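Local coordinates for 33-36 kDa outer membrane protein (PDB 6GIE) that probably forms a beta-barrel porin channel in the outer membrane of Acinetobacter baumannii and may bear on carbapenem susceptibility, at residues D189-Y197 with G209-A217; E218-T226 with A238-F246. All blocks are in the same frame, centred on the assembly; numbering follows the deposited sequence.

Contact 1 of 2, residues D189-Y197 with G209-A217; sequences DAVTARTKY and GFEAFGVFA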
ATOM      1  N   ASP A 189      20.444  -5.089  -4.209  1.00 45.36           N
ATOM      2  CA  ASP A 189      19.886  -5.276  -5.531  1.00 45.70           C
ATOM      3  C   ASP A 189      18.767  -6.356  -5.563  1.00 44.34           C
ATOM      4  O   ASP A 189      18.934  -7.434  -4.983  1.00 46.55           O
ATOM      5  CB  ASP A 189      21.006  -5.689  -6.463  1.00 55.24           C
ATOM      6  CG  ASP A 189      20.783  -5.232  -7.873  1.00 64.10           C
ATOM      7  OD1 ASP A 189      19.707  -4.658  -8.172  1.00 75.57           O
ATOM      8  OD2 ASP A 189      21.706  -5.430  -8.686  1.00 72.85           O
ATOM      9  N   ALA A 190      17.645  -6.082  -6.232  1.00 36.10           N
ATOM     10  CA  ALA A 190      16.609  -7.086  -6.392  1.00 34.89           C
ATOM     11  C   ALA A 190      15.625  -6.774  -7.520  1.00 31.91           C
ATOM     12  O   ALA A 190      15.370  -5.607  -7.838  1.00 30.15           O
ATOM     13  CB  ALA A 190      15.864  -7.281  -5.087  1.00 34.28           C
ATOM     14  N   VAL A 191      15.105  -7.825  -8.138  1.00 30.07           N
ATOM     15  CA  VAL A 191      14.038  -7.705  -9.107  1.00 30.14           C
ATOM     16  C   VAL A 191      12.773  -7.858  -8.311  1.00 30.28           C
ATOM     17  O   VAL A 191      12.735  -8.622  -7.343  1.00 29.03           O
ATOM     18  CB  VAL A 191      14.069  -8.855 -10.147  1.00 32.88           C
ATOM     19  CG1 VAL A 191      12.950  -8.666 -11.169  1.00 33.00           C
ATOM     20  CG2 VAL A 191      15.432  -8.928 -10.815  1.00 35.25           C
ATOM     21  N   THR A 192      11.714  -7.168  -8.709  1.00 31.83           N
ATOM     22  CA  THR A 192      10.457  -7.335  -8.007  1.00 28.31           C
ATOM     23  C   THR A 192       9.353  -7.610  -8.958  1.00 26.17           C
ATOM     24  O   THR A 192       9.423  -7.272 -10.158  1.00 22.77           O
ATOM     25  CB  THR A 192      10.078  -6.073  -7.249  1.00 32.01           C
ATOM     26  OG1 THR A 192       9.884  -5.001  -8.184  1.00 27.63           O
ATOM     27  CG2 THR A 192      11.184  -5.719  -6.250  1.00 34.97           C
ATOM     28  N   ALA A 193       8.297  -8.192  -8.416  1.00 23.58           N
ATOM     29  CA  ALA A 193       7.102  -8.436  -9.205  1.00 24.06           C
ATOM     30  C   ALA A 193       5.975  -8.211  -8.314  1.00 24.15           C
ATOM     31  O   ALA A 193       6.029  -8.603  -7.119  1.00 25.80           O
ATOM     32  CB  ALA A 193       7.027  -9.877  -9.725  1.00 24.64           C
ATOM     33  N   ARG A 194       4.903  -7.655  -8.879  1.00 22.44           N
ATOM     34  CA  ARG A 194       3.701  -7.606  -8.105  1.00 21.73           C
ATOM     35  C   ARG A 194       2.411  -7.494  -8.896  1.00 20.60           C
ATOM     36  O   ARG A 194       2.352  -7.000 -10.055  1.00 16.96           O
ATOM     37  CB  ARG A 194       3.841  -6.454  -7.086  1.00 27.08           C
ATOM     38  CG  ARG A 194       3.693  -5.052  -7.591  1.00 24.80           C
ATOM     39  CD  ARG A 194       3.654  -4.021  -6.415  1.00 27.40           C
ATOM     40  NE  ARG A 194       3.576  -2.693  -7.041  1.00 19.35           N
ATOM     41  CZ  ARG A 194       2.449  -2.065  -7.285  1.00 18.55           C
ATOM     42  NH1 ARG A 194       1.299  -2.524  -6.834  1.00 23.09           N
ATOM     43  NH2 ARG A 194       2.464  -0.920  -7.923  1.00 21.00           N
ATOM     44  N   THR A 195       1.340  -7.832  -8.197  1.00 17.17           N
ATOM     45  CA  THR A 195       0.033  -7.752  -8.795  1.00 16.75           C
ATOM     46  C   THR A 195      -0.928  -7.105  -7.866  1.00 14.30           C
ATOM     47  O   THR A 195      -0.730  -7.179  -6.679  1.00 12.20           O
ATOM     48  CB  THR A 195      -0.527  -9.146  -9.149  1.00 19.19           C
ATOM     49  OG1 THR A 195      -0.718  -9.913  -7.978  1.00 19.44           O
ATOM     50  CG2 THR A 195       0.389  -9.876 -10.040  1.00 21.18           C
ATOM     51  N   LYS A 196      -1.937  -6.454  -8.433  1.00 13.59           N
ATOM     52  CA  LYS A 196      -2.995  -5.884  -7.682  1.00 14.81           C
ATOM     53  C   LYS A 196      -4.353  -6.030  -8.347  1.00 13.71           C
ATOM     54  O   LYS A 196      -4.524  -5.731  -9.533  1.00 12.14           O
ATOM     55  CB  LYS A 196      -2.747  -4.367  -7.469  1.00 18.39           C
ATOM     56  CG  LYS A 196      -3.668  -3.702  -6.403  1.00 18.30           C
ATOM     57  CD  LYS A 196      -3.158  -2.253  -6.135  1.00 25.23           C
ATOM     58  CE  LYS A 196      -4.123  -1.319  -5.452  1.00 22.52           C
ATOM     59  NZ  LYS A 196      -4.367  -1.787  -4.087  1.00 21.23           N
ATOM     60  N   TYR A 197      -5.359  -6.404  -7.548  1.00 13.65           N
ATOM     61  CA  TYR A 197      -6.731  -6.482  -8.102  1.00 13.90           C
ATOM     62  C   TYR A 197      -7.706  -5.846  -7.186  1.00 12.88           C
ATOM     63  O   TYR A 197      -7.604  -6.013  -5.971  1.00 11.21           O
ATOM     64  CB  TYR A 197      -7.165  -7.970  -8.366  1.00 16.42           C
ATOM     65  CG  TYR A 197      -8.599  -8.097  -8.895  1.00 18.49           C
ATOM     66  CD1 TYR A 197      -8.910  -7.762 -10.207  1.00 21.64           C
ATOM     67  CD2 TYR A 197      -9.614  -8.570  -8.101  1.00 21.91           C
ATOM     68  CE1 TYR A 197     -10.198  -7.896 -10.672  1.00 23.52           C
ATOM     69  CE2 TYR A 197     -10.903  -8.717  -8.584  1.00 21.61           C
ATOM     70  CZ  TYR A 197     -11.175  -8.374  -9.850  1.00 23.47           C
ATOM     71  OH  TYR A 197     -12.447  -8.457 -10.304  1.00 32.39           O
ATOM     72  N   GLY A 209     -10.243  -6.964  -2.563  1.00 15.57           N
ATOM     73  CA  GLY A 209      -8.946  -6.552  -3.098  1.00 15.80           C
ATOM     74  C   GLY A 209      -7.836  -7.500  -2.730  1.00 15.86           C
ATOM     75  O   GLY A 209      -7.776  -8.012  -1.590  1.00 15.65           O
ATOM     76  N   PHE A 210      -6.944  -7.747  -3.693  1.00 14.30           N
ATOM     77  CA  PHE A 210      -5.832  -8.645  -3.471  1.00 14.99           C
ATOM     78  C   PHE A 210      -4.616  -7.943  -3.956  1.00 16.65           C
ATOM     79  O   PHE A 210      -4.661  -7.253  -5.049  1.00 16.57           O
ATOM     80  CB  PHE A 210      -5.925  -9.982  -4.285  1.00 15.54           C
ATOM     81  CG  PHE A 210      -7.175 -10.770  -4.076  1.00 19.15           C
ATOM     82  CD1 PHE A 210      -7.398 -11.495  -2.901  1.00 24.05           C
ATOM     83  CD2 PHE A 210      -8.126 -10.880  -5.101  1.00 22.90           C
ATOM     84  CE1 PHE A 210      -8.558 -12.281  -2.751  1.00 23.31           C
ATOM     85  CE2 PHE A 210      -9.256 -11.656  -4.971  1.00 22.07           C
ATOM     86  CZ  PHE A 210      -9.487 -12.329  -3.782  1.00 23.45           C
ATOM     87  N   GLU A 211      -3.528  -8.184  -3.232  1.00 15.83           N
ATOM     88  CA  GLU A 211      -2.174  -7.735  -3.629  1.00 19.08           C
ATOM     89  C   GLU A 211      -1.148  -8.818  -3.254  1.00 17.23           C
ATOM     90  O   GLU A 211      -1.173  -9.394  -2.133  1.00 17.37           O
ATOM     91  CB  GLU A 211      -1.741  -6.426  -2.884  1.00 18.73           C
ATOM     92  CG  GLU A 211      -2.258  -5.154  -3.461  1.00 27.23           C
ATOM     93  CD  GLU A 211      -1.391  -3.902  -3.172  1.00 36.14           C
ATOM     94  OE1 GLU A 211      -0.189  -3.828  -3.554  1.00 43.07           O
ATOM     95  OE2 GLU A 211      -1.951  -2.948  -2.610  1.00 45.35           O
ATOM     96  N   ALA A 212      -0.231  -9.058  -4.160  1.00 17.60           N
ATOM     97  CA  ALA A 212       0.820 -10.051  -3.982  1.00 20.17           C
ATOM     98  C   ALA A 212       2.125  -9.457  -4.479  1.00 20.87           C
ATOM     99  O   ALA A 212       2.128  -8.567  -5.368  1.00 19.17           O
ATOM    100  CB  ALA A 212       0.485 -11.304  -4.777  1.00 22.35           C
ATOM    101  N   PHE A 213       3.217  -9.923  -3.885  1.00 24.32           N
ATOM    102  CA  PHE A 213       4.529  -9.260  -3.978  1.00 27.90           C
ATOM    103  C   PHE A 213       5.543 -10.330  -3.892  1.00 26.99           C
ATOM    104  O   PHE A 213       5.472 -11.214  -2.990  1.00 23.38           O
ATOM    105  CB  PHE A 213       4.747  -8.299  -2.787  1.00 44.62           C
ATOM    106  CG  PHE A 213       5.827  -7.253  -3.008  1.00 69.93           C
ATOM    107  CD1 PHE A 213       5.652  -6.216  -3.929  1.00 73.22           C
ATOM    108  CD2 PHE A 213       7.004  -7.264  -2.258  1.00 87.64           C
ATOM    109  CE1 PHE A 213       6.635  -5.242  -4.126  1.00 75.18           C
ATOM    110  CE2 PHE A 213       7.979  -6.279  -2.442  1.00 66.44           C
ATOM    111  CZ  PHE A 213       7.798  -5.271  -3.376  1.00 62.67           C
ATOM    112  N   GLY A 214       6.468 -10.291  -4.851  1.00 26.44           N
ATOM    113  CA  GLY A 214       7.680 -11.097  -4.792  1.00 27.06           C
ATOM    114  C   GLY A 214       8.916 -10.232  -4.977  1.00 29.68           C
ATOM    115  O   GLY A 214       8.933  -9.315  -5.791  1.00 25.34           O
ATOM    116  N   VAL A 215       9.939 -10.543  -4.182  1.00 32.34           N
ATOM    117  CA  VAL A 215      11.227  -9.892  -4.221  1.00 33.43           C
ATOM    118  C   VAL A 215      12.242 -10.981  -4.408  1.00 36.02           C
ATOM    119  O   VAL A 215      12.338 -11.890  -3.562  1.00 34.13           O
ATOM    120  CB  VAL A 215      11.550  -9.181  -2.899  1.00 38.30           C
ATOM    121  CG1 VAL A 215      12.971  -8.600  -2.943  1.00 43.19           C
ATOM    122  CG2 VAL A 215      10.536  -8.093  -2.634  1.00 40.42           C
ATOM    123  N   PHE A 216      12.997 -10.883  -5.506  1.00 34.50           N
ATOM    124  CA  PHE A 216      13.873 -11.968  -5.984  1.00 38.12           C
ATOM    125  C   PHE A 216      15.327 -11.497  -5.981  1.00 39.99           C
ATOM    126  O   PHE A 216      15.682 -10.589  -6.723  1.00 36.82           O
ATOM    127  CB  PHE A 216      13.473 -12.401  -7.418  1.00 36.36           C
ATOM    128  CG  PHE A 216      12.059 -12.886  -7.518  1.00 35.69           C
ATOM    129  CD1 PHE A 216      11.743 -14.228  -7.322  1.00 35.77           C
ATOM    130  CD2 PHE A 216      11.034 -12.002  -7.794  1.00 35.72           C
ATOM    131  CE1 PHE A 216      10.422 -14.656  -7.379  1.00 34.60           C
ATOM    132  CE2 PHE A 216       9.718 -12.432  -7.861  1.00 35.21           C
ATOM    133  CZ  PHE A 216       9.417 -13.771  -7.671  1.00 31.30           C
ATOM    134  N   ALA A 217      16.151 -12.129  -5.155  1.00 44.59           N
ATOM    135  CA  ALA A 217      17.516 -11.687  -4.899  1.00 45.84           C
ATOM    136  C   ALA A 217      18.318 -12.937  -4.741  1.00 47.91           C
ATOM    137  O   ALA A 217      18.059 -13.878  -5.457  1.00 48.55           O
ATOM    138  CB  ALA A 217      17.544 -10.849  -3.634  1.00 46.73           C
TER
HETATM  139  O   HOH W   1      -3.369  -9.506  -6.881  1.00 35.07           O
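Ala190 opens the contact by setting its CB 3.8 Å from Val215 CG1, at the start of an antiparallel ladder whose short strand axes run 164° apart in direction. Val191 pairs with Phe216 through two backbone bonds, and its carbonyl O also lies at the edge of the Phe216 ring, near the ring plane. Thr192 faces Val215 in a non-hydrogen-bonded pair; its CA makes a C-H...O contact with Gly214 O at 3.3 Å. Ala193 and Gly214 form the next hydrogen-bonded pair, with Gly214 N to Ala193 O at 2.9 Å and practically straight at the hydrogen (179°). The absence of a side chain on Gly214 matters here, because the neighbouring Phe216 ring takes the place a CB would need and reaches Ala193 CB with CE2.

Arg194 sets CB 3.6 Å from Phe213 CD1, while its CD meets the edge of that ring in its plane. From CG to NE the chain is extended, and NH1 makes a long salt bridge to Glu211 OE1 (3.8 Å), while NE has the stronger partner, Glu140 on strand 135-146. Thr195 OG1 bonds to a water that gives a weak bond to Phe210 O. Lys196, with CG anti to its backbone N (chi1 -167°), crosses Glu211 at a slant, its CG against Glu211 CG, and bends at its last torsion, bringing NZ 3.1 Å from Glu211 OE2, above the carboxylate plane; NZ also forms a salt bridge with Glu65, and Lys196 has a cation-pi contact with Phe68. Tyr197 and Phe210 point the same way on the other face, CD2 to CD2 at 4.1 Å.

Charged ends thus gather on the Arg194 face, together with the Phe213 ring, while Tyr197, Phe210 and Phe216 share the other, consistent with a porin wall that has a polar interior and a lipid-facing exterior.

Contact 2 of 2, residues E218-T226 with A238-F246; sequences EDNAYGMKT and ASFADVSAF. With C8E ((hydroxyethyloxy)tri(ethyloxy)octane), chain E.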
ATOM      1  N   GLU A 218      19.275 -12.959  -3.815  1.00 54.12           N
ATOM      2  CA  GLU A 218      20.035 -14.176  -3.498  1.00 58.68           C
ATOM      3  C   GLU A 218      19.072 -15.291  -3.070  1.00 57.34           C
ATOM      4  O   GLU A 218      19.164 -16.438  -3.539  1.00 58.04           O
ATOM      5  CB  GLU A 218      21.013 -13.895  -2.352  1.00 66.45           C
ATOM      6  CG  GLU A 218      22.145 -12.925  -2.690  1.00 74.67           C
ATOM      7  CD  GLU A 218      23.297 -13.567  -3.452  1.00 80.82           C
ATOM      8  OE1 GLU A 218      23.530 -14.781  -3.282  1.00 82.15           O
ATOM      9  OE2 GLU A 218      23.983 -12.845  -4.216  1.00 80.55           O
ATOM     10  N   ASP A 219      18.175 -14.944  -2.147  1.00 49.63           N
ATOM     11  CA  ASP A 219      17.018 -15.762  -1.834  1.00 48.96           C
ATOM     12  C   ASP A 219      15.768 -14.906  -2.114  1.00 43.95           C
ATOM     13  O   ASP A 219      15.897 -13.772  -2.578  1.00 39.30           O
ATOM     14  CB  ASP A 219      17.093 -16.262  -0.389  1.00 53.33           C
ATOM     15  CG  ASP A 219      18.279 -17.225  -0.164  1.00 59.32           C
ATOM     16  OD1 ASP A 219      19.452 -16.801  -0.311  1.00 67.86           O
ATOM     17  OD2 ASP A 219      18.044 -18.414   0.153  1.00 63.70           O
ATOM     18  N   ASN A 220      14.577 -15.443  -1.871  1.00 38.65           N
ATOM     19  CA  ASN A 220      13.344 -14.775  -2.274  1.00 35.22           C
ATOM     20  C   ASN A 220      12.479 -14.462  -1.088  1.00 33.11           C
ATOM     21  O   ASN A 220      12.486 -15.198  -0.114  1.00 37.67           O
ATOM     22  CB  ASN A 220      12.538 -15.684  -3.212  1.00 35.07           C
ATOM     23  CG  ASN A 220      13.200 -15.873  -4.576  1.00 40.01           C
ATOM     24  OD1 ASN A 220      14.050 -15.077  -4.994  1.00 37.40           O
ATOM     25  ND2 ASN A 220      12.777 -16.915  -5.299  1.00 40.69           N
ATOM     26  N   ALA A 221      11.697 -13.409  -1.181  1.00 28.22           N
ATOM     27  CA  ALA A 221      10.712 -13.138  -0.191  1.00 26.84           C
ATOM     28  C   ALA A 221       9.398 -12.903  -0.916  1.00 25.01           C
ATOM     29  O   ALA A 221       9.360 -12.377  -2.001  1.00 22.96           O
ATOM     30  CB  ALA A 221      11.084 -11.904   0.628  1.00 26.41           C
ATOM     31  N   TYR A 222       8.308 -13.254  -0.269  1.00 25.08           N
ATOM     32  CA  TYR A 222       6.993 -13.156  -0.871  1.00 25.41           C
ATOM     33  C   TYR A 222       6.011 -12.639   0.112  1.00 23.10           C
ATOM     34  O   TYR A 222       6.134 -12.855   1.338  1.00 25.97           O
ATOM     35  CB  TYR A 222       6.471 -14.548  -1.288  1.00 27.74           C
ATOM     36  CG  TYR A 222       7.451 -15.429  -1.978  1.00 27.79           C
ATOM     37  CD1 TYR A 222       7.735 -15.241  -3.314  1.00 30.81           C
ATOM     38  CD2 TYR A 222       8.101 -16.448  -1.293  1.00 30.80           C
ATOM     39  CE1 TYR A 222       8.652 -16.053  -3.960  1.00 33.91           C
ATOM     40  CE2 TYR A 222       9.025 -17.278  -1.923  1.00 33.71           C
ATOM     41  CZ  TYR A 222       9.294 -17.078  -3.250  1.00 33.75           C
ATOM     42  OH  TYR A 222      10.187 -17.869  -3.898  1.00 38.50           O
ATOM     43  N   GLY A 223       4.971 -12.046  -0.412  1.00 21.73           N
ATOM     44  CA  GLY A 223       3.909 -11.566   0.468  1.00 24.42           C
ATOM     45  C   GLY A 223       2.553 -11.466  -0.196  1.00 23.87           C
ATOM     46  O   GLY A 223       2.467 -11.243  -1.395  1.00 20.97           O
ATOM     47  N   MET A 224       1.487 -11.567   0.595  1.00 25.63           N
ATOM     48  CA  MET A 224       0.136 -11.241   0.090  1.00 26.45           C
ATOM     49  C   MET A 224      -0.769 -10.582   1.130  1.00 22.16           C
ATOM     50  O   MET A 224      -0.658 -10.794   2.364  1.00 21.36           O
ATOM     51  CB  MET A 224      -0.565 -12.504  -0.595  1.00 28.83           C
ATOM     52  CG  MET A 224      -0.992 -13.646   0.328  1.00 56.18           C
ATOM     53  SD  MET A 224      -2.014 -15.033  -0.345  1.00 60.42           S
ATOM     54  CE  MET A 224      -2.625 -14.321  -1.896  1.00 35.49           C
ATOM     55  N   LYS A 225      -1.728  -9.850   0.603  1.00 20.51           N
ATOM     56  CA  LYS A 225      -2.712  -9.143   1.414  1.00 24.02           C
ATOM     57  C   LYS A 225      -4.060  -9.386   0.795  1.00 21.12           C
ATOM     58  O   LYS A 225      -4.182  -9.404  -0.433  1.00 19.54           O
ATOM     59  CB  LYS A 225      -2.418  -7.632   1.405  1.00 26.91           C
ATOM     60  CG  LYS A 225      -3.362  -6.833   2.281  1.00 41.96           C
ATOM     61  CD  LYS A 225      -3.253  -5.313   2.116  1.00 42.87           C
ATOM     62  CE  LYS A 225      -3.232  -4.661   3.506  1.00 47.67           C
ATOM     63  NZ  LYS A 225      -1.813  -4.678   4.014  1.00 52.10           N
ATOM     64  N   THR A 226      -5.101  -9.507   1.610  1.00 17.25           N
ATOM     65  CA  THR A 226      -6.447  -9.557   1.053  1.00 18.59           C
ATOM     66  C   THR A 226      -7.313  -8.589   1.798  1.00 18.03           C
ATOM     67  O   THR A 226      -7.192  -8.492   3.027  1.00 20.53           O
ATOM     68  CB  THR A 226      -7.001 -11.010   1.187  1.00 22.63           C
ATOM     69  OG1 THR A 226      -6.181 -11.835   0.385  1.00 22.94           O
ATOM     70  CG2 THR A 226      -8.479 -11.156   0.771  1.00 21.01           C
ATOM     71  N   ALA A 238      -6.355  -9.236   5.794  1.00 15.48           N
ATOM     72  CA  ALA A 238      -5.308 -10.037   6.342  1.00 17.55           C
ATOM     73  C   ALA A 238      -4.127 -10.088   5.396  1.00 17.30           C
ATOM     74  O   ALA A 238      -4.254  -9.792   4.198  1.00 15.14           O
ATOM     75  CB  ALA A 238      -5.832 -11.462   6.654  1.00 20.28           C
ATOM     76  N   SER A 239      -2.980 -10.476   5.923  1.00 18.27           N
ATOM     77  CA  SER A 239      -1.758 -10.453   5.153  1.00 19.28           C
ATOM     78  C   SER A 239      -0.747 -11.387   5.722  1.00 19.17           C
ATOM     79  O   SER A 239      -0.802 -11.804   6.874  1.00 18.48           O
ATOM     80  CB  SER A 239      -1.121  -9.009   5.095  1.00 25.23           C
ATOM     81  OG  SER A 239      -0.761  -8.624   6.388  1.00 27.50           O
ATOM     82  N   PHE A 240       0.202 -11.723   4.878  1.00 20.96           N
ATOM     83  CA  PHE A 240       1.122 -12.795   5.179  1.00 23.38           C
ATOM     84  C   PHE A 240       2.355 -12.474   4.403  1.00 21.94           C
ATOM     85  O   PHE A 240       2.274 -11.915   3.290  1.00 21.04           O
ATOM     86  CB  PHE A 240       0.601 -14.197   4.778  1.00 24.88           C
ATOM     87  CG  PHE A 240       1.615 -15.281   5.012  1.00 29.72           C
ATOM     88  CD1 PHE A 240       1.763 -15.885   6.295  1.00 37.64           C
ATOM     89  CD2 PHE A 240       2.498 -15.663   3.991  1.00 34.62           C
ATOM     90  CE1 PHE A 240       2.742 -16.866   6.542  1.00 34.10           C
ATOM     91  CE2 PHE A 240       3.488 -16.624   4.236  1.00 33.71           C
ATOM     92  CZ  PHE A 240       3.608 -17.213   5.518  1.00 37.41           C
ATOM     93  N   ALA A 241       3.497 -12.816   4.972  1.00 21.59           N
ATOM     94  CA  ALA A 241       4.715 -12.625   4.224  1.00 22.42           C
ATOM     95  C   ALA A 241       5.807 -13.559   4.731  1.00 24.17           C
ATOM     96  O   ALA A 241       5.829 -13.979   5.863  1.00 23.98           O
ATOM     97  CB  ALA A 241       5.133 -11.149   4.275  1.00 21.61           C
ATOM     98  N   ASP A 242       6.643 -13.971   3.821  1.00 27.07           N
ATOM     99  CA  ASP A 242       7.779 -14.821   4.160  1.00 33.34           C
ATOM    100  C   ASP A 242       9.007 -13.950   3.887  1.00 34.72           C
ATOM    101  O   ASP A 242       9.181 -13.409   2.768  1.00 27.21           O
ATOM    102  CB  ASP A 242       7.828 -16.092   3.296  1.00 34.04           C
ATOM    103  CG  ASP A 242       8.930 -17.036   3.712  1.00 39.06           C
ATOM    104  OD1 ASP A 242      10.098 -16.703   3.465  1.00 48.62           O
ATOM    105  OD2 ASP A 242       8.649 -18.124   4.287  1.00 43.52           O
ATOM    106  N   VAL A 243       9.827 -13.820   4.920  1.00 35.87           N
ATOM    107  CA  VAL A 243      10.923 -12.880   4.888  1.00 40.21           C
ATOM    108  C   VAL A 243      12.256 -13.458   5.367  1.00 41.24           C
ATOM    109  O   VAL A 243      13.201 -12.705   5.485  1.00 43.61           O
ATOM    110  CB  VAL A 243      10.547 -11.584   5.645  1.00 37.14           C
ATOM    111  CG1 VAL A 243       9.295 -10.942   5.027  1.00 36.65           C
ATOM    112  CG2 VAL A 243      10.327 -11.846   7.111  1.00 36.22           C
ATOM    113  N   SER A 244      12.373 -14.767   5.581  1.00 43.60           N
ATOM    114  CA  SER A 244      13.693 -15.375   5.900  1.00 53.31           C
ATOM    115  C   SER A 244      14.887 -14.668   5.190  1.00 58.15           C
ATOM    116  O   SER A 244      15.955 -14.492   5.779  1.00 66.12           O
ATOM    117  CB  SER A 244      13.705 -16.866   5.537  1.00 52.67           C
ATOM    118  OG  SER A 244      12.424 -17.449   5.732  1.00 51.43           O
ATOM    119  N   ALA A 245      14.669 -14.248   3.945  1.00 59.42           N
ATOM    120  CA  ALA A 245      15.707 -13.696   3.074  1.00 73.04           C
ATOM    121  C   ALA A 245      15.913 -12.186   3.155  1.00 73.28           C
ATOM    122  O   ALA A 245      16.658 -11.628   2.353  1.00 79.15           O
ATOM    123  CB  ALA A 245      15.396 -14.076   1.635  1.00 79.59           C
ATOM    124  N   PHE A 246      15.266 -11.518   4.103  1.00 83.62           N
ATOM    125  CA  PHE A 246      15.501 -10.080   4.343  1.00 78.73           C
ATOM    126  C   PHE A 246      16.631  -9.857   5.361  1.00 86.61           C
ATOM    127  O   PHE A 246      17.037  -8.713   5.606  1.00 83.86           O
ATOM    128  CB  PHE A 246      14.228  -9.388   4.836  1.00 76.77           C
ATOM    129  CG  PHE A 246      13.438  -8.702   3.753  1.00 79.69           C
ATOM    130  CD1 PHE A 246      13.972  -7.624   3.069  1.00 76.03           C
ATOM    131  CD2 PHE A 246      12.139  -9.103   3.456  1.00 82.10           C
ATOM    132  CE1 PHE A 246      13.237  -6.978   2.090  1.00 83.22           C
ATOM    133  CE2 PHE A 246      11.398  -8.458   2.484  1.00 69.60           C
ATOM    134  CZ  PHE A 246      11.950  -7.398   1.798  1.00 77.75           C
TER
HETATM  135  C14 C8E E 304     -10.231 -11.444   7.444  1.00 36.19           C
HETATM  136  O15 C8E E 304      -9.393 -11.416   6.289  1.00 45.29           O
HETATM  137  C16 C8E E 304      -9.924 -12.153   5.185  1.00 30.54           C
HETATM  138  C17 C8E E 304      -8.858 -12.491   4.148  1.00 27.94           C
HETATM  139  O18 C8E E 304      -8.222 -13.745   4.462  1.00 43.28           O
HETATM  140  C19 C8E E 304      -7.524 -14.364   3.374  1.00 42.10           C
HETATM  141  C20 C8E E 304      -6.021 -14.184   3.505  1.00 44.67           C
HETATM  142  O21 C8E E 304      -5.418 -15.464   3.336  1.00 59.04           O
HETATM  143  O   HOH W   2      12.069 -14.888   2.401  1.00 36.61           O
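Tyr222, Met224 and Thr226 pair with Asp242, Phe240 and Ala238 through six backbone hydrogen bonds, their two short strand segments being nearly exactly antiparallel (177°). Between these rungs the backbones draw close: the CA atoms of Gly223 and Ala241 are 4.0 Å apart, and Ser239 CA makes a C-H...O contact with Met224 O at 3.0 Å. Ala241 CB also sits 4.0 Å from Gly223 CA, so little room is left over Gly223, which brings no side chain of its own.

Beyond Asp242 the second segment leaves the ladder and turns, with Phe246 N bonded to Val243 O. The turn brings Phe246 CE2 to 3.9 Å from Ala221 CB. A water bridges the departure point, accepting from Ala245 N and lying within donating distance of Asn220 O (2.6 Å) and Asp242 OD1. At the other end, Thr226 CG2, anti to its backbone N, lies 3.7 Å from C17 of a bound detergent, whose O15 approaches Ala238 CB.

Regular backbone bonding therefore gives way to a water bridge and a few direct apolar contacts, with Ala245 and Phe246 poorly ordered, while detergent on Thr226 and Ala238 is consistent with that face being turned to lipid.

How the contacts relate
Contact 1 closes before contact 2 opens, and each joins the two strands of a hairpin: 190-200 with 207-216, then 220-229 with 234-242. Their centres are 9 Å apart, on the same side of the chain's centre. The inner strands 207-216 and 220-229 are themselves neighbours, so the four strands run consecutively, each antiparallel to the next. Probable backbone hydrogen bonds from Gly223 N to Phe213 O and from Lys225 N to Glu211 O, both 2.8 Å, stitch the hairpins together, and Phe210 CD1 packs 3.5 Å from Thr226 OG1. This up-and-down order is that of a porin barrel, in which the two contacts form one continuous piece of wall.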